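Local coordinates for protein tyrosinase (Aspergillus oryzae, PDB 6JU8) that probably oxidises L-tyrosine and L-dopa to L-dopaquinone with molecular oxygen at a dinuclear copper centre, as part of melanin synthesis, at residues Leu283-Met286 with Thr287-Leu291; Asn327-Ala330 with Ile331-Asn334; His376-Ile379 with Asp380-Thr383. The protein carries 1 engineered substitution. All coordinates share one frame; numbering follows the deposited sequence.

Contact 1 (Leu283-Met286 with Thr287-Leu291); sequences LQDM and TFRLL
Asp285 and Arg289, one helical turn apart, form a salt bridge in which NE of Arg289 reaches OD2 of Asp285 at 2.9 Å. The fit is not the flat, two-toothed pairing of a carboxylate with a guanidinium. The two planes stand 88° apart, NE comes from above the carboxylate plane, and the second link, NH2 of Arg289 to OD2 of Asp285 at 3.3 Å, is weak. Arg289 has further partners beyond the turn, its NH1 pairing with Asp278 and with the backbone of Asn324. On the inward side Thr287 folds OG1 back beside its own backbone N (chi1 -61°), which lets the hydroxyl donate to O of Leu283 at 2.9 Å. N of Thr287 also donates to O of Leu283, at 3.1 Å, from the opposite face of the carbonyl. Within helix 283-292, which flanks the copper-bearing helix 328-340, these side-chain bonds accompany the ordinary i to i+4 ladder, such as N of Phe288 to O of Gln284 at 2.9 Å. CD1 of Leu283 passes 3.9 Å from OG1 of Thr287. Farther out the surroundings turn apolar: Leu283 and Met286 pack on Ile331, Leu290 on Leu328, and Phe288 on Ile452 and Tyr456.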
loop_
_atom_site.group_PDB
_atom_site.type_symbol
_atom_site.label_atom_id
_atom_site.label_comp_id
_atom_site.label_asym_id
_atom_site.label_seq_id
_atom_site.Cartn_x
_atom_site.Cartn_y
_atom_site.Cartn_z
ATOM N N LEU A 283 -24.254 -0.875 -1.290
ATOM C CA LEU A 283 -24.088 -0.898 0.158
ATOM C C LEU A 283 -24.910 0.216 0.806
ATOM O O LEU A 283 -25.479 -0.002 1.880
ATOM C CB LEU A 283 -22.615 -0.836 0.541
ATOM C CG LEU A 283 -22.293 -0.737 2.035
ATOM C CD1 LEU A 283 -22.893 -1.881 2.851
ATOM C CD2 LEU A 283 -20.762 -0.687 2.212
ATOM N N GLN A 284 -24.970 1.411 0.184
ATOM C CA GLN A 284 -25.775 2.466 0.815
ATOM C C GLN A 284 -27.250 2.078 0.842
ATOM O O GLN A 284 -27.958 2.288 1.847
ATOM C CB GLN A 284 -25.589 3.790 0.081
ATOM C CG GLN A 284 -26.396 4.932 0.693
ATOM C CD GLN A 284 -26.075 6.249 0.011
ATOM O OE1 GLN A 284 -26.803 6.643 -0.882
ATOM N NE2 GLN A 284 -24.984 6.899 0.401
ATOM N N ASP A 285 -27.745 1.560 -0.286
ATOM C CA ASP A 285 -29.173 1.208 -0.293
ATOM C C ASP A 285 -29.483 0.068 0.657
ATOM O O ASP A 285 -30.546 0.035 1.294
ATOM C CB ASP A 285 -29.620 0.884 -1.724
ATOM C CG ASP A 285 -31.137 0.705 -1.749
ATOM O OD1 ASP A 285 -31.867 1.575 -1.242
ATOM O OD2 ASP A 285 -31.583 -0.301 -2.303
ATOM N N MET A 286 -28.571 -0.911 0.732
ATOM C CA MET A 286 -28.831 -2.027 1.665
ATOM C C MET A 286 -28.930 -1.514 3.087
ATOM O O MET A 286 -29.757 -1.970 3.895
ATOM C CB MET A 286 -27.726 -3.088 1.548
ATOM C CG MET A 286 -28.124 -4.405 2.171
ATOM S SD MET A 286 -29.334 -5.307 1.192
ATOM C CE MET A 286 -28.212 -6.156 0.058
ATOM N N THR A 287 -28.088 -0.545 3.429
ATOM C CA THR A 287 -28.088 0.066 4.762
ATOM C C THR A 287 -29.362 0.853 4.975
ATOM O O THR A 287 -30.021 0.802 6.042
ATOM C CB THR A 287 -26.824 0.943 4.914
ATOM O OG1 THR A 287 -25.672 0.101 4.776
ATOM C CG2 THR A 287 -26.774 1.545 6.309
ATOM N N PHE A 288 -29.791 1.627 3.980
ATOM C CA PHE A 288 -31.083 2.312 4.026
ATOM C C PHE A 288 -32.226 1.352 4.286
ATOM O O PHE A 288 -33.082 1.607 5.141
ATOM C CB PHE A 288 -31.301 3.060 2.710
ATOM C CG PHE A 288 -32.596 3.845 2.673
ATOM C CD1 PHE A 288 -32.771 5.014 3.385
ATOM C CD2 PHE A 288 -33.653 3.360 1.927
ATOM C CE1 PHE A 288 -33.976 5.711 3.355
ATOM C CE2 PHE A 288 -34.832 4.069 1.862
ATOM C CZ PHE A 288 -35.021 5.255 2.564
ATOM N N ARG A 289 -32.249 0.230 3.566
ATOM C CA ARG A 289 -33.320 -0.751 3.764
ATOM C C ARG A 289 -33.280 -1.309 5.188
ATOM O O ARG A 289 -34.320 -1.551 5.797
ATOM C CB ARG A 289 -33.121 -1.877 2.739
ATOM C CG ARG A 289 -33.458 -1.443 1.311
ATOM C CD ARG A 289 -33.186 -2.589 0.338
ATOM N NE ARG A 289 -33.392 -2.141 -1.037
ATOM C CZ ARG A 289 -33.858 -2.874 -2.026
ATOM N NH1 ARG A 289 -34.174 -4.149 -1.846
ATOM N NH2 ARG A 289 -33.998 -2.332 -3.226
ATOM N N LEU A 290 -32.088 -1.529 5.742
ATOM C CA LEU A 290 -31.962 -2.047 7.104
ATOM C C LEU A 290 -32.641 -1.130 8.096
ATOM O O LEU A 290 -33.300 -1.575 9.039
ATOM C CB LEU A 290 -30.486 -2.188 7.493
ATOM C CG LEU A 290 -30.263 -2.693 8.933
ATOM C CD1 LEU A 290 -30.701 -4.134 9.097
ATOM C CD2 LEU A 290 -28.800 -2.512 9.325
ATOM N N LEU A 291 -32.446 0.175 7.903
ATOM C CA LEU A 291 -32.917 1.161 8.865
ATOM C C LEU A 291 -34.370 1.550 8.665
ATOM O O LEU A 291 -34.950 2.164 9.584
ATOM C CB LEU A 291 -32.028 2.421 8.775
ATOM C CG LEU A 291 -30.548 2.203 9.082
ATOM C CD1 LEU A 291 -29.773 3.485 8.890
ATOM C CD2 LEU A 291 -30.336 1.639 10.499
#

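Contact 2 (Asn327-Ala330 with Ile331-Asn334); sequences NLEA and IHNN. With CU (copper (II) ion), chain D.
His332 turns its ring back toward Glu329 through a chi1 of 142°, well short of a fully staggered trans setting. That twist lays ND1 of His332 in the plane of the Glu329 carbonyl, on a lone pair of O of Glu329, at 3.1 Å; the oxygen in turn lies within the plane of the ring, so rotation about the CB-CG bond is restrained. O of Glu329 also takes the backbone N of Asn333, at 2.8 Å. With the imidazole held in this way, NE2 of His332 binds the copper ion at 2.2 Å. The carbonyl is thus a second-shell partner of the metal, and helix 328-340 also supplies His336 to the same ion, part of the dinuclear site of the tyrosinase central domain. Asn334, its CG swung beside its own backbone N (chi1 -81°), sends ND2 to O of Ala330 at 2.9 Å from above the carbonyl plane, with its backbone N arriving from the other face. Where the helix begins, Asn327 is the N-cap: its OD1 accepts from N of Ala330 at 2.8 Å. On the same turn, a water donates to OE2 of Glu329, at 2.6 Å, and to OD1 of Asn333; Asn99 N and Tyr271 OH also bond to these side chains.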
loop_
_atom_site.group_PDB
_atom_site.type_symbol
_atom_site.label_atom_id
_atom_site.label_comp_id
_atom_site.label_asym_id
_atom_site.label_seq_id
_atom_site.Cartn_x
_atom_site.Cartn_y
_atom_site.Cartn_z
ATOM N N ASN A 327 -30.024 -8.425 7.117
ATOM C CA ASN A 327 -29.845 -8.075 8.526
ATOM C C ASN A 327 -28.499 -7.391 8.799
ATOM O O ASN A 327 -27.566 -7.407 7.994
ATOM C CB ASN A 327 -30.028 -9.333 9.379
ATOM C CG ASN A 327 -28.928 -10.341 9.195
ATOM O OD1 ASN A 327 -27.823 -10.153 9.688
ATOM N ND2 ASN A 327 -29.210 -11.437 8.486
ATOM N N LEU A 328 -28.394 -6.784 9.986
ATOM C CA LEU A 328 -27.214 -6.035 10.383
ATOM C C LEU A 328 -25.928 -6.857 10.327
ATOM O O LEU A 328 -24.877 -6.422 9.828
ATOM C CB LEU A 328 -27.395 -5.566 11.837
ATOM C CG LEU A 328 -26.201 -4.829 12.453
ATOM C CD1 LEU A 328 -26.150 -3.401 11.917
ATOM C CD2 LEU A 328 -26.308 -4.843 13.972
ATOM N N GLU A 329 -25.987 -8.092 10.842
ATOM C CA GLU A 329 -24.774 -8.901 10.920
ATOM C C GLU A 329 -24.309 -9.292 9.515
ATOM O O GLU A 329 -23.104 -9.252 9.244
ATOM C CB GLU A 329 -25.027 -10.153 11.755
ATOM C CG GLU A 329 -23.766 -10.959 12.015
ATOM C CD GLU A 329 -23.963 -12.111 12.977
ATOM O OE1 GLU A 329 -25.101 -12.490 13.329
ATOM O OE2 GLU A 329 -22.920 -12.682 13.357
ATOM N N ALA A 330 -25.238 -9.649 8.639
ATOM C CA ALA A 330 -24.911 -10.018 7.256
ATOM C C ALA A 330 -24.276 -8.844 6.528
ATOM O O ALA A 330 -23.308 -8.998 5.772
ATOM C CB ALA A 330 -26.186 -10.509 6.561
ATOM N N ILE A 331 -24.844 -7.638 6.667
ATOM C CA ILE A 331 -24.227 -6.475 6.027
ATOM C C ILE A 331 -22.802 -6.313 6.552
ATOM O O ILE A 331 -21.829 -6.136 5.817
ATOM C CB ILE A 331 -25.026 -5.180 6.244
ATOM C CG1 ILE A 331 -26.396 -5.250 5.548
ATOM C CG2 ILE A 331 -24.238 -3.971 5.771
ATOM C CD1 ILE A 331 -27.298 -4.059 5.819
ATOM N N HIS A 332 -22.667 -6.341 7.877
ATOM C CA HIS A 332 -21.377 -6.219 8.550
ATOM C C HIS A 332 -20.370 -7.244 8.051
ATOM O O HIS A 332 -19.184 -6.910 7.923
ATOM C CB HIS A 332 -21.618 -6.367 10.054
ATOM C CG HIS A 332 -20.595 -7.125 10.836
ATOM N ND1 HIS A 332 -20.569 -8.507 10.922
ATOM C CD2 HIS A 332 -19.589 -6.687 11.631
ATOM C CE1 HIS A 332 -19.579 -8.872 11.724
ATOM N NE2 HIS A 332 -18.948 -7.780 12.177
ATOM N N ASN A 333 -20.790 -8.475 7.774
ATOM C CA ASN A 333 -19.893 -9.540 7.298
ATOM C C ASN A 333 -19.364 -9.191 5.923
ATOM O O ASN A 333 -18.173 -9.388 5.641
ATOM C CB ASN A 333 -20.688 -10.847 7.211
ATOM C CG ASN A 333 -21.032 -11.492 8.540
ATOM O OD1 ASN A 333 -20.609 -11.039 9.589
ATOM N ND2 ASN A 333 -21.857 -12.536 8.457
ATOM N N ASN A 334 -20.235 -8.707 5.051
ATOM C CA ASN A 334 -19.801 -8.290 3.719
ATOM C C ASN A 334 -18.798 -7.152 3.837
ATOM O O ASN A 334 -17.766 -7.146 3.146
ATOM C CB ASN A 334 -21.021 -7.888 2.891
ATOM C CG ASN A 334 -21.719 -9.098 2.322
ATOM O OD1 ASN A 334 -21.279 -9.662 1.315
ATOM N ND2 ASN A 334 -22.831 -9.488 2.928
HETATM CU CU CU D . -16.943 -7.289 12.880
HETATM O O HOH W 1 -20.687 -12.298 12.046
HETATM O O HOH W 2 -22.707 -14.391 10.688
HETATM O O HOH W 3 -16.645 -8.998 14.347
#

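Contact 3 (His376-Ile379 with Asp380-Thr383); sequences HCNI and DRLT. With CU (copper (II) ion), chain D.
Ile379 and Thr383 make the close-knit flank of this turn, in which one carbonyl oxygen serves two donors. O of Ile379 takes OG1 of Thr383 at 3.0 Å and the backbone N of Thr383 from the opposite face, an arrangement that follows from the threonine hydroxyl lying beside its own backbone N (chi1 -60°). Leu382 closes against the preceding turn: CG of Leu382 rests 3.4 Å from O of Asn378, and its CD1 meets CD1 of Ile379 at 4.2 Å. Leu328 packs on Ile379, Leu382 and Thr383, so helix 328-340 lies against this flank.

The other flank is polar. Asn378 swings its amide beside its own carbonyl carbon (chi1 -162°) and so brings OD1 to NH1 of Arg381, which donates at 3.0 Å on a lone pair in the carbonyl plane. Amide and guanidinium lie 22° apart, close to coplanar. A single bound water, water 4, sits on this polar side although both residues are buried; it accepts from ND2 of Asn378 at 2.9 Å and, in a weak bond, from NH1 of Arg381. Arg381 continues outward through NH2 to the hydroxyl of Tyr456, whereas Asp380 turns to Arg108, Tyr437 and Tyr439.

At the start of the segment NE2 of His376 binds the copper ion at 1.9 Å, and the His376 ring is stacked on that of His107, a ligand of the second copper. Together with His332 and His336 it completes the three-histidine set, the pattern of a type 3 copper site lodged in a helical bundle.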
loop_
_atom_site.group_PDB
_atom_site.type_symbol
_atom_site.label_atom_id
_atom_site.label_comp_id
_atom_site.label_asym_id
_atom_site.label_seq_id
_atom_site.Cartn_x
_atom_site.Cartn_y
_atom_site.Cartn_z
ATOM N N HIS A 376 -16.908 -1.378 13.716
ATOM C CA HIS A 376 -17.855 -1.754 14.761
ATOM C C HIS A 376 -18.458 -0.552 15.459
ATOM O O HIS A 376 -19.584 -0.647 15.951
ATOM C CB HIS A 376 -17.180 -2.718 15.760
ATOM C CG HIS A 376 -17.413 -4.123 15.243
ATOM N ND1 HIS A 376 -18.647 -4.723 15.380
ATOM C CD2 HIS A 376 -16.670 -4.949 14.476
ATOM C CE1 HIS A 376 -18.623 -5.895 14.771
ATOM N NE2 HIS A 376 -17.416 -6.070 14.200
ATOM N N CYS A 377 -17.790 0.592 15.475
ATOM C CA CYS A 377 -18.423 1.788 15.994
ATOM C C CYS A 377 -19.627 2.164 15.134
ATOM O O CYS A 377 -20.716 2.476 15.675
ATOM C CB CYS A 377 -17.358 2.894 16.146
ATOM S SG CYS A 377 -18.081 4.269 17.097
ATOM N N ASN A 378 -19.528 2.042 13.806
ATOM C CA ASN A 378 -20.718 2.279 12.989
ATOM C C ASN A 378 -21.755 1.174 13.131
ATOM O O ASN A 378 -22.957 1.463 13.078
ATOM C CB ASN A 378 -20.386 2.447 11.493
ATOM C CG ASN A 378 -21.550 3.114 10.778
ATOM O OD1 ASN A 378 -22.095 4.114 11.280
ATOM N ND2 ASN A 378 -21.972 2.593 9.639
ATOM N N ILE A 379 -21.356 -0.083 13.321
ATOM C CA ILE A 379 -22.364 -1.130 13.566
ATOM C C ILE A 379 -23.125 -0.815 14.848
ATOM O O ILE A 379 -24.351 -1.022 14.916
ATOM C CB ILE A 379 -21.702 -2.508 13.576
ATOM C CG1 ILE A 379 -21.078 -2.818 12.205
ATOM C CG2 ILE A 379 -22.654 -3.603 14.046
ATOM C CD1 ILE A 379 -22.077 -2.796 11.055
ATOM N N ASP A 380 -22.428 -0.282 15.852
ATOM C CA ASP A 380 -23.095 0.143 17.087
ATOM C C ASP A 380 -24.078 1.274 16.834
ATOM O O ASP A 380 -25.194 1.287 17.380
ATOM C CB ASP A 380 -22.038 0.581 18.123
ATOM C CG ASP A 380 -22.724 0.708 19.478
ATOM O OD1 ASP A 380 -23.133 -0.354 19.991
ATOM O OD2 ASP A 380 -22.885 1.838 19.987
ATOM N N ARG A 381 -23.668 2.238 16.016
ATOM C CA ARG A 381 -24.527 3.369 15.614
ATOM C C ARG A 381 -25.771 2.893 14.867
ATOM O O ARG A 381 -26.885 3.358 15.128
ATOM C CB ARG A 381 -23.666 4.323 14.772
ATOM C CG ARG A 381 -24.477 5.510 14.201
ATOM C CD ARG A 381 -23.489 6.496 13.550
ATOM N NE ARG A 381 -24.176 7.473 12.721
ATOM C CZ ARG A 381 -24.536 7.250 11.453
ATOM N NH1 ARG A 381 -24.287 6.072 10.875
ATOM N NH2 ARG A 381 -25.166 8.183 10.760
ATOM N N LEU A 382 -25.586 1.966 13.922
ATOM C CA LEU A 382 -26.730 1.428 13.185
ATOM C C LEU A 382 -27.689 0.717 14.133
ATOM O O LEU A 382 -28.907 0.830 14.007
ATOM C CB LEU A 382 -26.263 0.461 12.103
ATOM C CG LEU A 382 -25.512 1.112 10.924
ATOM C CD1 LEU A 382 -24.998 0.033 9.991
ATOM C CD2 LEU A 382 -26.397 2.112 10.189
ATOM N N THR A 383 -27.141 0.009 15.114
ATOM C CA THR A 383 -27.975 -0.621 16.143
ATOM C C THR A 383 -28.749 0.457 16.894
ATOM O O THR A 383 -29.967 0.294 17.139
ATOM C CB THR A 383 -27.140 -1.474 17.093
ATOM O OG1 THR A 383 -26.478 -2.498 16.333
ATOM C CG2 THR A 383 -28.044 -2.188 18.093
HETATM CU CU CU D . -16.943 -7.289 12.880
HETATM O O HOH W 4 -24.087 3.964 8.112
HETATM O O HOH W 3 -16.645 -8.998 14.347
#

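All three contacts are single helical turns built on i to i+4 bonding, and they lie at different depths. From contact centre to chain centre the distance is about 8 Å for contact 3, which is wholly buried, about 13 Å for contact 2 and about 19 Å for contact 1, where two charged residues remain partly exposed. Contacts 2 and 3 supply histidines to one copper ion and share water 3; contact 1 binds no metal, and it alone has a salt bridge between its own two segments. Their helices pack together: Ile331 touches Leu283 and Met286, Leu382 touches Thr287 and Leu291, and Ile379 touches His332. All belong to the tyrosinase central domain.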